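Local structure of ferulic acid esterase, AmCE1/Fae1A (Anaeromyces mucronatus, 5CXX) at residues V59-G64 against G177-A182; D100-A103 against T108-T111; E117-Y122 against S191-H196; G154-A159 against A251-N256; S162-Y167 against E197-E202. The protein probably hydrolyses feruloyl esters as a CE1 ferulic acid esterase of the alpha/beta-hydrolase fold, and binds ferulic acid. All blocks are in the same frame, centred on the assembly; numbering follows the deposited sequence.

Contact 1. Residues V59-G64 against G177-A182. With FER (3-(4-hydroxy-3-methoxyphenyl)-2-propenoic acid), chain D.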
# COMPACT_ATOMS: atom_id res chain seq x y z
N VAL A 59 -7.03 -5.25 3.31
CA VAL A 59 -5.91 -4.55 2.66
C VAL A 59 -5.82 -3.12 3.19
O VAL A 59 -6.82 -2.41 3.20
CB VAL A 59 -6.02 -4.58 1.11
CG1 VAL A 59 -7.29 -4.06 0.59
CG2 VAL A 59 -4.84 -3.80 0.46
N TYR A 60 -4.64 -2.76 3.68
CA TYR A 60 -4.37 -1.35 4.03
C TYR A 60 -3.66 -0.69 2.88
O TYR A 60 -2.63 -1.22 2.44
CB TYR A 60 -3.48 -1.32 5.30
CG TYR A 60 -4.13 -1.96 6.49
CD1 TYR A 60 -4.99 -1.21 7.27
CD2 TYR A 60 -3.92 -3.32 6.78
CE1 TYR A 60 -5.63 -1.80 8.36
CE2 TYR A 60 -4.55 -3.91 7.87
CZ TYR A 60 -5.44 -3.13 8.63
OH TYR A 60 -6.09 -3.74 9.74
N TYR A 61 -4.21 0.41 2.35
CA TYR A 61 -3.69 1.04 1.11
C TYR A 61 -3.27 2.47 1.43
O TYR A 61 -4.12 3.29 1.84
CB TYR A 61 -4.84 1.00 0.09
CG TYR A 61 -4.48 1.29 -1.37
CD1 TYR A 61 -3.19 1.70 -1.79
CD2 TYR A 61 -5.47 1.15 -2.34
CE1 TYR A 61 -2.94 1.91 -3.16
CE2 TYR A 61 -5.20 1.37 -3.71
CZ TYR A 61 -3.94 1.76 -4.07
OH TYR A 61 -3.66 1.98 -5.40
N LEU A 62 -1.97 2.75 1.27
CA LEU A 62 -1.33 3.97 1.79
C LEU A 62 -1.10 4.99 0.69
O LEU A 62 -0.42 4.72 -0.29
CB LEU A 62 0.03 3.59 2.43
CG LEU A 62 0.02 2.39 3.41
CD1 LEU A 62 1.36 2.40 4.13
CD2 LEU A 62 -1.13 2.46 4.46
N HIS A 63 -1.60 6.24 0.90
CA HIS A 63 -1.30 7.32 -0.02
C HIS A 63 0.13 7.81 0.01
O HIS A 63 0.95 7.38 0.84
CB HIS A 63 -2.24 8.49 0.34
CG HIS A 63 -2.01 9.06 1.73
ND1 HIS A 63 -0.93 9.87 2.02
CD2 HIS A 63 -2.74 8.95 2.87
CE1 HIS A 63 -0.99 10.24 3.31
NE2 HIS A 63 -2.07 9.68 3.84
N GLY A 64 0.42 8.74 -0.89
CA GLY A 64 1.76 9.29 -1.00
C GLY A 64 1.99 10.58 -0.21
O GLY A 64 1.17 11.02 0.64
N GLY A 177 2.54 -4.55 -1.54
CA GLY A 177 2.44 -3.98 -2.86
C GLY A 177 2.99 -2.57 -2.85
O GLY A 177 2.59 -1.71 -2.07
N ALA A 178 3.89 -2.29 -3.78
CA ALA A 178 4.56 -1.00 -3.77
C ALA A 178 4.45 -0.39 -5.16
O ALA A 178 5.14 -0.86 -6.09
CB ALA A 178 6.06 -1.15 -3.37
N PHE A 179 3.61 0.65 -5.32
CA PHE A 179 3.42 1.25 -6.64
C PHE A 179 4.21 2.54 -6.68
O PHE A 179 3.87 3.50 -5.98
CB PHE A 179 1.90 1.48 -6.91
CG PHE A 179 1.02 0.32 -6.45
CD1 PHE A 179 1.45 -1.01 -6.59
CD2 PHE A 179 -0.22 0.58 -5.81
CE1 PHE A 179 0.71 -2.05 -6.10
CE2 PHE A 179 -1.00 -0.49 -5.35
CZ PHE A 179 -0.55 -1.82 -5.48
N ALA A 180 5.31 2.50 -7.44
CA ALA A 180 6.24 3.63 -7.59
C ALA A 180 6.80 4.10 -6.25
O ALA A 180 6.71 5.30 -5.93
CB ALA A 180 5.59 4.81 -8.35
N PRO A 181 7.44 3.22 -5.49
CA PRO A 181 7.96 3.62 -4.17
C PRO A 181 9.06 4.71 -4.21
O PRO A 181 9.91 4.78 -5.09
CB PRO A 181 8.54 2.29 -3.61
CG PRO A 181 8.94 1.47 -4.85
CD PRO A 181 7.70 1.78 -5.77
N ALA A 182 8.96 5.59 -3.22
CA ALA A 182 9.85 6.73 -3.06
C ALA A 182 11.26 6.32 -2.63
O ALA A 182 11.43 5.26 -1.99
CB ALA A 182 9.19 7.69 -1.99
C4 FER D . 11.80 12.23 -2.38
C5 FER D . 11.05 12.44 -3.58
C6 FER D . 9.73 12.07 -3.62
C3 FER D . 11.18 11.57 -1.30
C2 FER D . 9.86 11.22 -1.32
C1 FER D . 9.13 11.45 -2.48
C10 FER D . 11.42 10.54 0.74
C7 FER D . 7.69 11.08 -2.48
C8 FER D . 6.79 11.53 -3.37
C9 FER D . 5.34 11.06 -3.24
O1 FER D . 4.95 10.29 -2.31
O2 FER D . 4.51 11.49 -4.08
O4 FER D . 13.11 12.55 -2.22
O3 FER D . 12.01 11.40 -0.24
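Tyr61 and Phe179 reach each other from two parallel strands, 58-62 and 175-179, that are not direct neighbours: strand 150-155 runs between them in the sheet. The backbones therefore stay well apart, with Tyr61 CA 8.9 Å from Gly177 CA, and no hydrogen bond joins them. Both side chains lie on one side of the sheet and meet over the intervening strand. With its CG anti to the backbone N (chi1 -166°), Tyr61 carries its ring across to Phe179, whose side chain leaves its backbone toward 59-64. The phenol end does the touching: Tyr61 OH sits 3.6 Å from Phe179 CE2, at the edge of the Phe179 ring and near its plane, and Tyr61 CE1 lies 3.8 Å from the same CE2. The ring planes stand at 88°, yet the approach is oblique, a buried apolar contact. An alanine at Tyr61 is likely to open a gap beside the CD2-CE2 edge of Phe179, whose ring could then turn more freely. Past the strand ends both segments reach the ferulic acid: Gly64 CA lies 3.6 Å from FER O1, and Ala182 CB 3.7 Å from FER C2. At the first of these loops His63 ND1 donates in its ring plane to Gly64 O (2.8 Å), bracing the loop next to the ligand. Around the pair, Tyr61 stacks on Phe262 of helix 255-266 and Phe179 packs on Leu215 and Asp217 of strand 213-219, while on the other side of the sheet Leu62 and Ala178 rest against helix 157-168.

Contact 2. Residues D100-A103 against T108-T111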
# COMPACT_ATOMS: atom_id res chain seq x y z
N ASP A 100 -4.71 7.70 7.01
CA ASP A 100 -3.85 8.88 6.90
C ASP A 100 -2.46 8.46 7.34
O ASP A 100 -2.27 8.02 8.49
CB ASP A 100 -4.43 9.98 7.81
CG ASP A 100 -3.54 11.22 7.89
OD1 ASP A 100 -2.44 11.22 7.30
OD2 ASP A 100 -4.02 12.19 8.58
N VAL A 101 -1.52 8.42 6.40
CA VAL A 101 -0.21 7.80 6.63
C VAL A 101 0.75 8.74 7.37
O VAL A 101 1.77 8.29 7.90
CB VAL A 101 0.43 7.37 5.28
CG1 VAL A 101 1.76 6.54 5.50
CG2 VAL A 101 -0.61 6.54 4.54
N TYR A 102 0.39 10.02 7.45
CA TYR A 102 1.33 10.97 8.10
C TYR A 102 1.00 10.98 9.59
O TYR A 102 0.04 11.61 10.05
CB TYR A 102 1.20 12.38 7.49
CG TYR A 102 2.15 13.36 8.15
CD1 TYR A 102 3.54 13.08 8.17
CD2 TYR A 102 1.68 14.51 8.80
CE1 TYR A 102 4.40 13.93 8.83
CE2 TYR A 102 2.57 15.40 9.46
CZ TYR A 102 3.91 15.10 9.48
OH TYR A 102 4.75 15.96 10.10
N ALA A 103 1.82 10.24 10.36
CA ALA A 103 1.53 10.01 11.78
C ALA A 103 2.68 10.42 12.68
O ALA A 103 3.28 9.60 13.35
CB ALA A 103 1.20 8.48 11.98
N THR A 108 6.56 16.86 16.55
CA THR A 108 7.31 16.69 15.30
C THR A 108 6.47 16.89 14.07
O THR A 108 6.99 16.70 12.96
CB THR A 108 7.98 15.34 15.19
OG1 THR A 108 7.00 14.32 14.97
CG2 THR A 108 8.71 15.05 16.46
N ALA A 109 5.24 17.37 14.21
CA ALA A 109 4.42 17.59 13.02
C ALA A 109 4.88 18.86 12.31
O ALA A 109 5.10 19.94 12.97
CB ALA A 109 2.91 17.71 13.42
N VAL A 110 5.11 18.76 11.00
CA VAL A 110 5.55 19.89 10.22
C VAL A 110 4.74 19.92 8.91
O VAL A 110 4.04 18.96 8.56
CB VAL A 110 7.09 19.84 9.91
CG1 VAL A 110 7.88 19.82 11.22
CG2 VAL A 110 7.42 18.61 9.03
N THR A 111 4.86 21.06 8.23
CA THR A 111 4.08 21.23 7.02
C THR A 111 4.64 20.37 5.88
O THR A 111 5.84 20.06 5.87
CB THR A 111 4.05 22.75 6.69
OG1 THR A 111 2.98 23.00 5.79
CG2 THR A 111 5.37 23.19 6.12
O HOH W 1 7.07 14.77 10.81
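A tyrosine hydroxyl takes the place of a backbone acceptor here: Val110 N donates to Tyr102 OH over 3.0 Å, nearly straight at 166°, so a side chain binds the main chain of a segment that has no regular structure. Tyr102 OH also donates to a water 2.7 Å away, and that water donates to Thr108 O at 2.9 Å. Tyr102 OH is thus gripped twice, once directly and once through solvent, by backbone groups two residues apart. The end of the phenol carries nearly all of the contact. Ala109 CA lies 3.4 Å from Tyr102 OH, and Val110 CG2 approaches the hydroxyl to 3.9 Å, while the ring itself meets Val110 O only obliquely. Tyr102 extends its ring away from its own backbone N (chi1 180°), which carries the hydroxyl across to the second segment. At the base of the tyrosine, Asp100 OD1 accepts from Tyr102 N (3.1 Å), the N-H arriving from above the carboxylate plane, 36° out of it. Arg40 NH2 binds both Asp100 O and Tyr102 O, and the Tyr102 ring meets that of Tyr118 on helix 116-123. Val110 packs on Glu117 and Tyr118 of that helix, and Thr108 OG1 is bonded to Lys105 O. This is a surface contact within the long connection from strand 95-99 to helix 116-123: the aspartate forms an Asx turn just after the strand, and the tyrosine pins the far part of the same excursion.

Contact 3. Residues E117-Y122 against S191-H196. With FER (3-(4-hydroxy-3-methoxyphenyl)-2-propenoic acid), chain D.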
# COMPACT_ATOMS: atom_id res chain seq x y z
N GLU A 117 12.42 15.97 8.00
CA GLU A 117 11.54 16.01 9.15
C GLU A 117 10.13 15.62 8.80
O GLU A 117 9.48 14.93 9.57
CB GLU A 117 11.56 17.43 9.77
CG GLU A 117 10.78 17.48 11.10
CD GLU A 117 11.38 16.58 12.19
OE1 GLU A 117 12.60 16.29 12.14
OE2 GLU A 117 10.64 16.20 13.12
N TYR A 118 9.64 16.03 7.63
CA TYR A 118 8.29 15.60 7.25
C TYR A 118 8.23 14.06 6.99
O TYR A 118 7.28 13.36 7.37
CB TYR A 118 7.80 16.42 6.00
CG TYR A 118 6.39 16.07 5.55
CD1 TYR A 118 5.29 16.33 6.39
CD2 TYR A 118 6.15 15.59 4.26
CE1 TYR A 118 4.01 16.00 5.98
CE2 TYR A 118 4.88 15.30 3.83
CZ TYR A 118 3.80 15.50 4.70
OH TYR A 118 2.52 15.15 4.25
N TYR A 119 9.29 13.51 6.36
CA TYR A 119 9.29 12.08 6.15
C TYR A 119 9.16 11.25 7.41
O TYR A 119 8.61 10.13 7.33
CB TYR A 119 10.59 11.68 5.42
CG TYR A 119 10.91 12.44 4.15
CD1 TYR A 119 9.92 13.02 3.34
CD2 TYR A 119 12.24 12.52 3.72
CE1 TYR A 119 10.25 13.71 2.19
CE2 TYR A 119 12.55 13.18 2.54
CZ TYR A 119 11.57 13.77 1.79
OH TYR A 119 11.91 14.47 0.65
N LYS A 120 9.74 11.74 8.52
CA LYS A 120 9.70 10.96 9.78
C LYS A 120 8.28 10.55 10.18
O LYS A 120 8.06 9.51 10.78
CB LYS A 120 10.33 11.75 10.92
CG LYS A 120 11.87 11.88 10.73
CD LYS A 120 12.40 12.72 11.90
CE LYS A 120 13.91 13.00 11.72
NZ LYS A 120 14.35 13.96 12.77
N GLY A 121 7.30 11.41 9.87
CA GLY A 121 5.90 11.09 10.19
C GLY A 121 5.35 9.91 9.40
O GLY A 121 4.53 9.13 9.94
N TYR A 122 5.84 9.72 8.19
CA TYR A 122 5.49 8.54 7.43
C TYR A 122 6.20 7.31 7.99
O TYR A 122 5.63 6.20 8.05
CB TYR A 122 5.86 8.73 5.89
CG TYR A 122 4.90 9.70 5.24
CD1 TYR A 122 5.04 11.08 5.44
CD2 TYR A 122 3.84 9.20 4.42
CE1 TYR A 122 4.09 11.98 4.86
CE2 TYR A 122 2.91 10.10 3.83
CZ TYR A 122 3.04 11.44 4.09
OH TYR A 122 2.12 12.33 3.52
N SER A 191 17.18 14.68 -6.37
CA SER A 191 17.11 16.11 -6.60
C SER A 191 16.08 16.81 -5.69
O SER A 191 16.13 18.01 -5.54
CB SER A 191 16.75 16.38 -8.07
OG SER A 191 15.45 15.79 -8.31
N PHE A 192 15.13 16.08 -5.16
CA PHE A 192 14.09 16.67 -4.31
C PHE A 192 14.58 16.98 -2.92
O PHE A 192 14.25 18.06 -2.37
CB PHE A 192 12.91 15.68 -4.25
CG PHE A 192 12.15 15.59 -5.53
CD1 PHE A 192 12.51 14.66 -6.50
CD2 PHE A 192 11.06 16.41 -5.76
CE1 PHE A 192 11.85 14.59 -7.71
CE2 PHE A 192 10.39 16.34 -6.96
CZ PHE A 192 10.80 15.42 -7.95
N SER A 193 15.31 16.05 -2.27
CA SER A 193 15.81 16.41 -0.95
C SER A 193 17.25 15.95 -0.66
O SER A 193 17.69 15.98 0.50
CB SER A 193 14.89 15.90 0.17
OG SER A 193 14.74 14.51 0.08
N GLY A 194 18.01 15.65 -1.69
CA GLY A 194 19.44 15.48 -1.42
C GLY A 194 19.69 14.11 -0.83
O GLY A 194 19.15 13.11 -1.31
N LYS A 195 20.57 14.06 0.18
CA LYS A 195 20.94 12.78 0.80
C LYS A 195 19.77 12.17 1.51
O LYS A 195 19.07 12.89 2.24
CB LYS A 195 22.07 12.98 1.83
CG LYS A 195 23.46 13.09 1.20
CD LYS A 195 24.56 12.67 2.20
CE LYS A 195 25.94 13.26 1.88
NZ LYS A 195 27.01 12.21 1.99
N HIS A 196 19.56 10.86 1.31
CA HIS A 196 18.64 10.08 2.11
C HIS A 196 19.49 9.08 2.90
O HIS A 196 20.14 8.25 2.27
CB HIS A 196 17.66 9.33 1.24
CG HIS A 196 16.74 10.21 0.47
ND1 HIS A 196 17.17 11.10 -0.49
CD2 HIS A 196 15.39 10.36 0.55
CE1 HIS A 196 16.12 11.75 -0.99
NE2 HIS A 196 15.03 11.31 -0.38
C4 FER D . 11.80 12.23 -2.38
C5 FER D . 11.05 12.44 -3.58
C6 FER D . 9.73 12.07 -3.62
C3 FER D . 11.18 11.57 -1.30
C2 FER D . 9.86 11.22 -1.32
C1 FER D . 9.13 11.45 -2.48
C10 FER D . 11.42 10.54 0.74
C7 FER D . 7.69 11.08 -2.48
C8 FER D . 6.79 11.53 -3.37
C9 FER D . 5.34 11.06 -3.24
O1 FER D . 4.95 10.29 -2.31
O2 FER D . 4.51 11.49 -4.08
O4 FER D . 13.11 12.55 -2.22
O3 FER D . 12.01 11.40 -0.24
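Tyr119, Ser193 and His196 join helix 116-123 to the small antiparallel hairpin of strands 188-190 and 194-196, and together line the pocket for the phenolic end of ferulic acid. The one direct bond across the contact is Tyr119 OH to Ser193 OG, 2.9 Å, with the serine oxygen at the edge of the tyrosine ring and close to its plane. Tyr119 turns one face to the ligand: the methoxy carbon FER C10 rests over the ring centre, 3.3 Å above the plane. Its CG stands anti to the carbonyl carbon (chi1 -53°), directing the ring from the helix toward the hairpin. An alanine at Tyr119 would probably strip the methoxy group of this aromatic floor and cost Ser193 OG its hydroxyl partner. Ser193 OG lies 3.4 Å from FER O4, at best a weak bond, while Phe192 CB approaches the same oxygen to 3.7 Å. Asp190 OD2, on the neighbouring hairpin strand, is also hydrogen-bonded to FER. His196 comes within 4.3 Å of the tyrosine, between its NE2 and Tyr119 CE2. The NE2-H of His196 is shared by two ligand oxygens: NE2 lies 3.0 Å from the methoxy FER O3 and 2.9 Å from the phenolic FER O4.

Contact 4. Residues G154-A159 against A251-N256. With FER (3-(4-hydroxy-3-methoxyphenyl)-2-propenoic acid), chain D.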
# COMPACT_ATOMS: atom_id res chain seq x y z
N GLY A 154 0.68 0.56 -1.35
CA GLY A 154 0.72 2.02 -1.30
C GLY A 154 1.29 2.60 -2.58
O GLY A 154 1.82 1.89 -3.42
N PHE A 155 1.15 3.93 -2.67
CA PHE A 155 1.72 4.67 -3.77
C PHE A 155 2.81 5.62 -3.27
O PHE A 155 2.59 6.31 -2.28
CB PHE A 155 0.61 5.50 -4.42
CG PHE A 155 1.11 6.47 -5.46
CD1 PHE A 155 1.74 6.03 -6.61
CD2 PHE A 155 0.82 7.86 -5.31
CE1 PHE A 155 2.13 6.95 -7.61
CE2 PHE A 155 1.22 8.78 -6.32
CZ PHE A 155 1.88 8.32 -7.44
N SER A 156 3.95 5.60 -3.95
CA SER A 156 5.04 6.59 -3.78
C SER A 156 5.49 6.57 -2.34
O SER A 156 6.04 5.53 -1.91
CB SER A 156 4.63 7.96 -4.28
OG SER A 156 5.81 8.68 -4.55
N MET A 157 5.37 7.66 -1.57
CA MET A 157 5.82 7.53 -0.20
C MET A 157 5.10 6.39 0.54
O MET A 157 5.66 5.75 1.43
CB MET A 157 5.58 8.88 0.58
CG MET A 157 6.34 8.90 1.92
SD MET A 157 8.14 9.10 1.63
CE MET A 157 8.72 9.26 3.34
N GLY A 158 3.83 6.17 0.21
CA GLY A 158 3.04 5.09 0.85
C GLY A 158 3.55 3.71 0.41
O GLY A 158 3.40 2.74 1.16
N ALA A 159 4.15 3.66 -0.77
CA ALA A 159 4.76 2.41 -1.26
C ALA A 159 6.14 2.16 -0.57
O ALA A 159 6.48 1.00 -0.28
CB ALA A 159 4.96 2.53 -2.79
N ALA A 251 4.47 5.43 -18.61
CA ALA A 251 3.79 6.04 -17.47
C ALA A 251 4.69 6.86 -16.58
O ALA A 251 5.90 6.66 -16.49
CB ALA A 251 3.07 4.98 -16.63
N ASP A 252 4.07 7.86 -15.97
CA ASP A 252 4.75 8.78 -15.07
C ASP A 252 4.23 8.50 -13.66
O ASP A 252 3.73 7.40 -13.38
CB ASP A 252 4.46 10.22 -15.52
CG ASP A 252 5.52 11.27 -15.08
OD1 ASP A 252 5.93 11.32 -13.90
OD2 ASP A 252 5.85 12.14 -15.93
N HIS A 253 4.33 9.48 -12.76
CA HIS A 253 3.84 9.38 -11.38
C HIS A 253 2.31 9.59 -11.44
O HIS A 253 1.80 10.69 -11.20
CB HIS A 253 4.54 10.43 -10.49
CG HIS A 253 4.83 9.97 -9.08
ND1 HIS A 253 5.52 8.80 -8.78
CD2 HIS A 253 4.52 10.54 -7.89
CE1 HIS A 253 5.63 8.68 -7.48
NE2 HIS A 253 5.03 9.73 -6.91
N ASP A 254 1.58 8.55 -11.85
CA ASP A 254 0.19 8.77 -12.24
C ASP A 254 -0.70 7.55 -12.03
O ASP A 254 -0.24 6.47 -11.55
CB ASP A 254 0.15 9.23 -13.75
CG ASP A 254 0.64 8.16 -14.74
OD1 ASP A 254 0.48 6.95 -14.54
OD2 ASP A 254 1.25 8.53 -15.80
N TRP A 255 -1.97 7.72 -12.40
CA TRP A 255 -2.94 6.68 -12.09
C TRP A 255 -2.82 5.49 -13.04
O TRP A 255 -3.36 4.42 -12.72
CB TRP A 255 -4.36 7.28 -12.16
CG TRP A 255 -4.69 8.00 -10.89
CD1 TRP A 255 -4.82 9.38 -10.71
CD2 TRP A 255 -5.04 7.40 -9.63
NE1 TRP A 255 -5.15 9.66 -9.41
CE2 TRP A 255 -5.32 8.47 -8.73
CE3 TRP A 255 -5.15 6.07 -9.18
CZ2 TRP A 255 -5.71 8.25 -7.41
CZ3 TRP A 255 -5.54 5.86 -7.83
CH2 TRP A 255 -5.81 6.96 -6.98
N ASN A 256 -2.14 5.66 -14.19
CA ASN A 256 -1.82 4.46 -14.99
C ASN A 256 -0.86 3.54 -14.23
O ASN A 256 -1.09 2.32 -14.21
CB ASN A 256 -1.26 4.88 -16.37
CG ASN A 256 -2.35 5.47 -17.29
OD1 ASN A 256 -3.53 5.08 -17.19
ND2 ASN A 256 -1.98 6.41 -18.20
C4 FER D . 11.80 12.23 -2.38
C5 FER D . 11.05 12.44 -3.58
C6 FER D . 9.73 12.07 -3.62
C3 FER D . 11.18 11.57 -1.30
C2 FER D . 9.86 11.22 -1.32
C1 FER D . 9.13 11.45 -2.48
C10 FER D . 11.42 10.54 0.74
C7 FER D . 7.69 11.08 -2.48
C8 FER D . 6.79 11.53 -3.37
C9 FER D . 5.34 11.06 -3.24
O1 FER D . 4.95 10.29 -2.31
O2 FER D . 4.51 11.49 -4.08
O4 FER D . 13.11 12.55 -2.22
O3 FER D . 12.01 11.40 -0.24
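Ser156 and His253 make the tight side of this contact: in the conformers described, each residue having a second one, Ser156 OG is hydrogen-bonded to His253 NE2 at 2.7 Å. The serine oxygen lies at the edge of the imidazole, in its plane. Phe155, its CG anti to the backbone N, which sends the ring toward His253, closes in over one face of the imidazole, its CZ 3.5 Å from His253 CD2 and above the ring centre; the two planes make 36°, an oblique approach. His253 is thus held at its edge and over one face, while its ND1 bonds Asp222 OD2. Ser156 has an unusual backbone (phi 59°, psi -118°) between strand 150-155 and helix 157-168, with Gly154 and Gly158 around it. The sequence and turn fit the nucleophile elbow of alpha/beta-hydrolases, and Ser156, His253 and Asp222 are placed like a Ser-His-Asp triad, so the serine is probably the nucleophile. A side chain at Gly154 would run into Gly158 O, which suits a turn this sharp. Ferulic acid lies against the elbow: Met157 N donates to FER O1 at 2.8 Å, as an oxyanion-hole amide would, while His253 NE2 reaches FER O2 only weakly, at 3.4 Å. Beyond His253 the contact is looser. Asp254 turns away from the elbow and touches Phe155 only through its backbone, Asp254 N lying 4.4 Å from Phe155 CZ. Its carboxylate instead serves its own loop, OD2 accepting from Asp252 N and OD1 capping helix 255-266 at Ala257 N, while Asn256 is exposed beyond it and reaches Arg15.

Contact 5. Residues S162-Y167 against E197-E202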
# COMPACT_ATOMS: atom_id res chain seq x y z
N SER A 162 5.01 0.95 2.73
CA SER A 162 4.52 -0.45 2.65
C SER A 162 5.67 -1.45 2.57
O SER A 162 5.63 -2.51 3.21
CB SER A 162 3.62 -0.64 1.42
OG SER A 162 2.42 0.08 1.56
N LEU A 163 6.71 -1.12 1.79
CA LEU A 163 7.83 -2.06 1.69
C LEU A 163 8.60 -2.14 3.01
O LEU A 163 9.01 -3.23 3.43
CB LEU A 163 8.83 -1.60 0.60
CG LEU A 163 8.34 -1.93 -0.80
CD1 LEU A 163 9.18 -1.15 -1.88
CD2 LEU A 163 8.46 -3.47 -1.08
N TYR A 164 8.78 -0.98 3.66
CA TYR A 164 9.51 -0.96 4.93
C TYR A 164 8.78 -1.84 5.95
O TYR A 164 9.38 -2.68 6.64
CB TYR A 164 9.63 0.50 5.40
CG TYR A 164 10.20 0.68 6.78
CD1 TYR A 164 11.50 0.26 7.07
CD2 TYR A 164 9.46 1.36 7.73
CE1 TYR A 164 12.02 0.46 8.34
CE2 TYR A 164 10.00 1.58 9.03
CZ TYR A 164 11.26 1.08 9.30
OH TYR A 164 11.80 1.32 10.56
N ILE A 165 7.47 -1.58 6.10
CA ILE A 165 6.73 -2.31 7.12
C ILE A 165 6.62 -3.78 6.73
O ILE A 165 6.75 -4.71 7.56
CB ILE A 165 5.34 -1.67 7.33
CG1 ILE A 165 5.47 -0.26 7.91
CG2 ILE A 165 4.52 -2.60 8.27
CD1 ILE A 165 4.10 0.51 7.82
N GLY A 166 6.34 -4.05 5.44
CA GLY A 166 6.13 -5.43 4.97
C GLY A 166 7.38 -6.28 5.11
O GLY A 166 7.24 -7.51 5.29
N TYR A 167 8.58 -5.68 5.03
CA TYR A 167 9.78 -6.49 5.21
C TYR A 167 10.21 -6.48 6.68
O TYR A 167 10.64 -7.57 7.18
CB TYR A 167 10.93 -6.03 4.28
CG TYR A 167 10.74 -6.67 2.92
CD1 TYR A 167 9.92 -6.06 1.97
CD2 TYR A 167 11.36 -7.89 2.61
CE1 TYR A 167 9.69 -6.66 0.72
CE2 TYR A 167 11.14 -8.53 1.38
CZ TYR A 167 10.30 -7.89 0.43
OH TYR A 167 10.09 -8.56 -0.76
N GLU A 197 19.54 9.17 4.22
CA GLU A 197 20.42 8.26 4.96
C GLU A 197 20.03 6.79 4.87
O GLU A 197 20.92 5.91 5.00
CB GLU A 197 20.49 8.68 6.42
CG GLU A 197 21.12 10.06 6.54
CD GLU A 197 22.63 10.07 6.24
OE1 GLU A 197 23.26 8.99 6.09
OE2 GLU A 197 23.17 11.19 6.06
N GLY A 198 18.74 6.55 4.63
CA GLY A 198 18.21 5.19 4.55
C GLY A 198 17.61 4.78 5.90
O GLY A 198 18.23 4.99 6.96
N LEU A 199 16.42 4.18 5.87
CA LEU A 199 15.91 3.58 7.08
C LEU A 199 16.72 2.38 7.53
O LEU A 199 16.84 2.12 8.73
CB LEU A 199 14.47 3.17 6.83
CG LEU A 199 13.50 4.33 6.51
CD1 LEU A 199 12.09 3.84 6.08
CD2 LEU A 199 13.35 5.29 7.69
N ILE A 200 17.25 1.65 6.55
CA ILE A 200 18.01 0.44 6.78
C ILE A 200 19.13 0.42 5.75
O ILE A 200 19.05 1.13 4.75
CB ILE A 200 17.14 -0.84 6.65
CG1 ILE A 200 16.40 -0.85 5.32
CG2 ILE A 200 16.15 -0.86 7.88
CD1 ILE A 200 15.54 -2.12 5.06
N SER A 201 20.13 -0.45 5.94
CA SER A 201 21.10 -0.66 4.89
C SER A 201 20.50 -1.55 3.77
O SER A 201 19.52 -2.25 3.97
CB SER A 201 22.35 -1.32 5.44
OG SER A 201 22.04 -2.66 5.84
N GLU A 202 21.16 -1.59 2.62
CA GLU A 202 20.71 -2.49 1.57
C GLU A 202 20.71 -3.97 2.03
O GLU A 202 19.76 -4.68 1.78
CB GLU A 202 21.62 -2.29 0.35
CG GLU A 202 21.38 -0.89 -0.28
CD GLU A 202 22.16 -0.67 -1.56
OE1 GLU A 202 23.09 -1.47 -1.85
OE2 GLU A 202 21.90 0.34 -2.27
O HOH W 2 14.87 1.09 10.84
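Leu199 CD1 presses on one face of the Tyr164 ring in a CH-pi contact, 3.8 Å from the ring centroid and 14° off the normal. Leu199 CD1 sits somewhat toward the rim, 3.7 Å from Tyr164 CG, and Leu199 CB follows beside Tyr164 CE1 at 4.0 Å. At the ring edge, close to its plane, Ile200 CG2 approaches Tyr164 CE1 to 4.4 Å, a looser apolar touch. Two neighbouring residues of the loop thus hold the tyrosine over a face and at an edge. Tyr164 projects from helix 157-168 with its CG opposite the backbone N (chi1 173°), which extends the ring toward the loop. Further out, a water links the tyrosine hydroxyl to the loop backbone, 3.1 Å from Tyr164 OH and donating to Leu199 O, also at 3.1 Å. Backbone hydrogen bonds of Leu199 with Gly184 and of Ile200 with Ile185 fix the loop, and Ile200 also packs on Phe205. On the helix, Tyr164 rests against Ile126 of helix 125-140. The backbone angles of Gly198 call for glycine just before the leucine. The contact packs the segment after hairpin strand 194-196 onto helix 157-168, which follows the probable nucleophile elbow of this alpha/beta-hydrolase fold.

How the contacts relate
Contact 1 is the deepest, its centre about 3 Å from the centre of the chain, and is purely aromatic between its segments. Contact 4, partly buried, adjoins it through strand 150-155, where Phe179 N and O pair with Gly154 O and Ser156 N, but its chemistry is polar and probably catalytic. Contact 3, buried yet farther out, grips the phenolic end of the ferulic acid, which contacts 1 and 4 also touch. Contacts 2 and 5 lie at the surface, each combining a tyrosine with a bridging water; contact 2 relies on polar bonds, contact 5 on apolar packing. Contacts 4 and 5 share helix 157-168, while contact 2 meets contact 3 where Ala103 N bonds Gly121 O.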